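Local structure of RIM-binding protein, isoform F (6Q9M) at residues N7-K12 and E32-N37. The protein probably acts as an active-zone scaffold that couples synaptic vesicle recruitment to release sites, and contains a central array of fibronectin type III domains. Residues are numbered along the deposited sequence; the frame is centred on the assembly and turned at random.
Sequences NVPAPK and EPVGYN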
ATOM      1  N   ASN A   7      -5.367 -13.072   4.326  1.00 70.02           N
ATOM      2  CA  ASN A   7      -6.084 -14.348   4.356  1.00 85.92           C
ATOM      3  C   ASN A   7      -7.500 -14.191   4.905  1.00 83.16           C
ATOM      4  O   ASN A   7      -8.454 -14.729   4.338  1.00 82.54           O
ATOM      5  CB  ASN A   7      -5.337 -15.389   5.194  1.00100.44           C
ATOM      6  CG  ASN A   7      -3.835 -15.276   5.088  1.00112.44           C
ATOM      7  OD1 ASN A   7      -3.152 -15.084   6.097  1.00117.93           O
ATOM      8  ND2 ASN A   7      -3.303 -15.430   3.874  1.00114.22           N
ATOM      9  N   VAL A   8      -7.658 -13.443   5.997  1.00 79.84           N
ATOM     10  CA  VAL A   8      -8.942 -13.323   6.694  1.00 73.76           C
ATOM     11  C   VAL A   8     -10.011 -12.641   5.848  1.00 67.87           C
ATOM     12  O   VAL A   8      -9.903 -11.440   5.570  1.00 71.94           O
ATOM     13  CB  VAL A   8      -8.760 -12.566   8.017  1.00 56.42           C
ATOM     14  CG1 VAL A   8     -10.089 -12.354   8.680  1.00 53.90           C
ATOM     15  CG2 VAL A   8      -7.791 -13.317   8.930  1.00 61.00           C
ATOM     16  N   PRO A   9     -11.091 -13.342   5.491  1.00 58.44           N
ATOM     17  CA  PRO A   9     -12.229 -12.683   4.835  1.00 58.44           C
ATOM     18  C   PRO A   9     -12.745 -11.505   5.651  1.00 62.58           C
ATOM     19  O   PRO A   9     -12.743 -11.525   6.887  1.00 66.39           O
ATOM     20  CB  PRO A   9     -13.279 -13.806   4.735  1.00 58.34           C
ATOM     21  CG  PRO A   9     -12.498 -15.055   4.761  1.00 62.99           C
ATOM     22  CD  PRO A   9     -11.297 -14.795   5.627  1.00 61.89           C
ATOM     23  N   ALA A  10     -13.224 -10.490   4.943  1.00 52.17           N
ATOM     24  CA  ALA A  10     -13.540  -9.198   5.526  1.00 51.99           C
ATOM     25  C   ALA A  10     -15.028  -8.875   5.423  1.00 57.10           C
ATOM     26  O   ALA A  10     -15.726  -9.393   4.544  1.00 56.88           O
ATOM     27  CB  ALA A  10     -12.719  -8.108   4.821  1.00 48.97           C
ATOM     28  N   PRO A  11     -15.545  -8.012   6.297  1.00 54.69           N
ATOM     29  CA  PRO A  11     -16.961  -7.639   6.212  1.00 60.69           C
ATOM     30  C   PRO A  11     -17.241  -6.877   4.929  1.00 54.53           C
ATOM     31  O   PRO A  11     -16.340  -6.360   4.276  1.00 63.49           O
ATOM     32  CB  PRO A  11     -17.195  -6.752   7.454  1.00 57.68           C
ATOM     33  CG  PRO A  11     -15.936  -6.892   8.302  1.00 57.62           C
ATOM     34  CD  PRO A  11     -14.832  -7.211   7.311  1.00 49.73           C
ATOM     35  N   LYS A  12     -18.515  -6.844   4.552  1.00 58.61           N
ATOM     36  CA  LYS A  12     -18.960  -6.193   3.328  1.00 58.34           C
ATOM     37  C   LYS A  12     -20.127  -5.256   3.633  1.00 55.19           C
ATOM     38  O   LYS A  12     -20.711  -5.280   4.714  1.00 52.08           O
ATOM     39  CB  LYS A  12     -19.357  -7.228   2.263  1.00 66.48           C
ATOM     40  CG  LYS A  12     -18.389  -8.415   2.154  1.00 68.77           C
ATOM     41  CD  LYS A  12     -19.008  -9.626   1.432  1.00 71.63           C
ATOM     42  CE  LYS A  12     -20.099  -9.220   0.450  1.00 75.16           C
ATOM     43  NZ  LYS A  12     -20.334 -10.247  -0.620  1.00 88.34           N
ATOM     44  N   GLU A  32     -18.060 -13.537   3.547  1.00 80.54           N
ATOM     45  CA  GLU A  32     -18.233 -14.858   2.956  1.00 93.77           C
ATOM     46  C   GLU A  32     -17.291 -15.854   3.626  1.00 90.81           C
ATOM     47  O   GLU A  32     -16.113 -15.541   3.832  1.00 87.28           O
ATOM     48  CB  GLU A  32     -17.973 -14.804   1.454  1.00 97.85           C
ATOM     49  CG  GLU A  32     -18.539 -13.556   0.803  1.00102.09           C
ATOM     50  CD  GLU A  32     -18.421 -13.575  -0.704  1.00113.72           C
ATOM     51  OE1 GLU A  32     -18.253 -12.485  -1.293  1.00107.93           O
ATOM     52  OE2 GLU A  32     -18.500 -14.677  -1.298  1.00125.33           O
ATOM     53  N   PRO A  33     -17.752 -17.049   3.966  1.00 91.61           N
ATOM     54  CA  PRO A  33     -16.838 -18.043   4.532  1.00 99.78           C
ATOM     55  C   PRO A  33     -15.882 -18.559   3.470  1.00107.88           C
ATOM     56  O   PRO A  33     -16.251 -18.740   2.306  1.00107.04           O
ATOM     57  CB  PRO A  33     -17.779 -19.149   5.006  1.00 82.82           C
ATOM     58  CG  PRO A  33     -18.916 -19.061   4.043  1.00 84.53           C
ATOM     59  CD  PRO A  33     -19.099 -17.601   3.744  1.00 93.18           C
ATOM     60  N   VAL A  34     -14.635 -18.789   3.880  1.00110.25           N
ATOM     61  CA  VAL A  34     -13.598 -19.274   2.981  1.00113.58           C
ATOM     62  C   VAL A  34     -13.077 -20.649   3.376  1.00127.93           C
ATOM     63  O   VAL A  34     -12.286 -21.241   2.627  1.00137.37           O
ATOM     64  CB  VAL A  34     -12.439 -18.260   2.872  1.00107.40           C
ATOM     65  CG1 VAL A  34     -11.435 -18.448   3.997  1.00106.32           C
ATOM     66  CG2 VAL A  34     -11.765 -18.361   1.521  1.00111.88           C
ATOM     67  N   GLY A  35     -13.521 -21.196   4.510  1.00128.38           N
ATOM     68  CA  GLY A  35     -13.091 -22.487   4.990  1.00130.47           C
ATOM     69  C   GLY A  35     -12.071 -22.417   6.108  1.00128.86           C
ATOM     70  O   GLY A  35     -12.052 -23.302   6.972  1.00131.09           O
ATOM     71  N   TYR A  36     -11.220 -21.392   6.107  1.00123.30           N
ATOM     72  CA  TYR A  36     -10.265 -21.142   7.176  1.00124.19           C
ATOM     73  C   TYR A  36     -10.474 -19.736   7.723  1.00116.61           C
ATOM     74  O   TYR A  36     -11.214 -18.925   7.157  1.00115.09           O
ATOM     75  CB  TYR A  36      -8.811 -21.329   6.698  1.00131.06           C
ATOM     76  CG  TYR A  36      -8.446 -20.670   5.377  1.00130.28           C
ATOM     77  CD1 TYR A  36      -8.345 -21.419   4.209  1.00134.48           C
ATOM     78  CD2 TYR A  36      -8.170 -19.307   5.304  1.00126.98           C
ATOM     79  CE1 TYR A  36      -8.001 -20.828   3.004  1.00135.05           C
ATOM     80  CE2 TYR A  36      -7.824 -18.705   4.099  1.00126.35           C
ATOM     81  CZ  TYR A  36      -7.743 -19.475   2.954  1.00131.44           C
ATOM     82  OH  TYR A  36      -7.403 -18.890   1.756  1.00131.18           O
ATOM     83  N   ASN A  37      -9.820 -19.461   8.853  1.00111.07           N
ATOM     84  CA  ASN A  37      -9.840 -18.132   9.458  1.00100.20           C
ATOM     85  C   ASN A  37     -11.270 -17.625   9.635  1.00 88.89           C
ATOM     86  O   ASN A  37     -11.571 -16.461   9.362  1.00 85.71           O
ATOM     87  CB  ASN A  37      -9.021 -17.137   8.621  1.00 99.18           C
ATOM     88  CG  ASN A  37      -7.520 -17.280   8.824  1.00 99.09           C
ATOM     89  OD1 ASN A  37      -7.062 -17.748   9.866  1.00104.75           O
ATOM     90  ND2 ASN A  37      -6.748 -16.871   7.823  1.00 98.43           N
TER
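V8 lies against N37 and P9 against E32, with CA atoms 5.6 Å and 6.7 Å apart, where two irregular segments, N7-K12 and E32-N37, run past each other; 375 Å² is buried between them. P9 is the hub: its CB rests 3.4 Å from the carbonyl O of E32, and its CG meets CG1 of V34 at 3.6 Å, the two side chains crossing at about a right angle. V34 holds CG1 between its backbone N and carbonyl carbon (chi1 85°), and the same methyl also lies over one face of the Y36 ring, offset toward the rim. The carbonyl O of N7 approaches the edge of that ring, near its plane, 4.0 Å from CE2. At the other end K12, bent at chi3 (27°), brings NZ to OE1 of E32 in a 3.1 Å salt bridge, entering 46° out of the carboxylate plane. A methionine in place of K12 would probably leave the E32 carboxylate without its charged mate. Within the first fibronectin type III domain, N7-K12 leads into strand 12-20, where the backbone of K12 is hydrogen-bonded to that of S29, and E32-N37 lies in the loop between strands 23-29 and 39-46; V8 and P11 pack on strand 73-81.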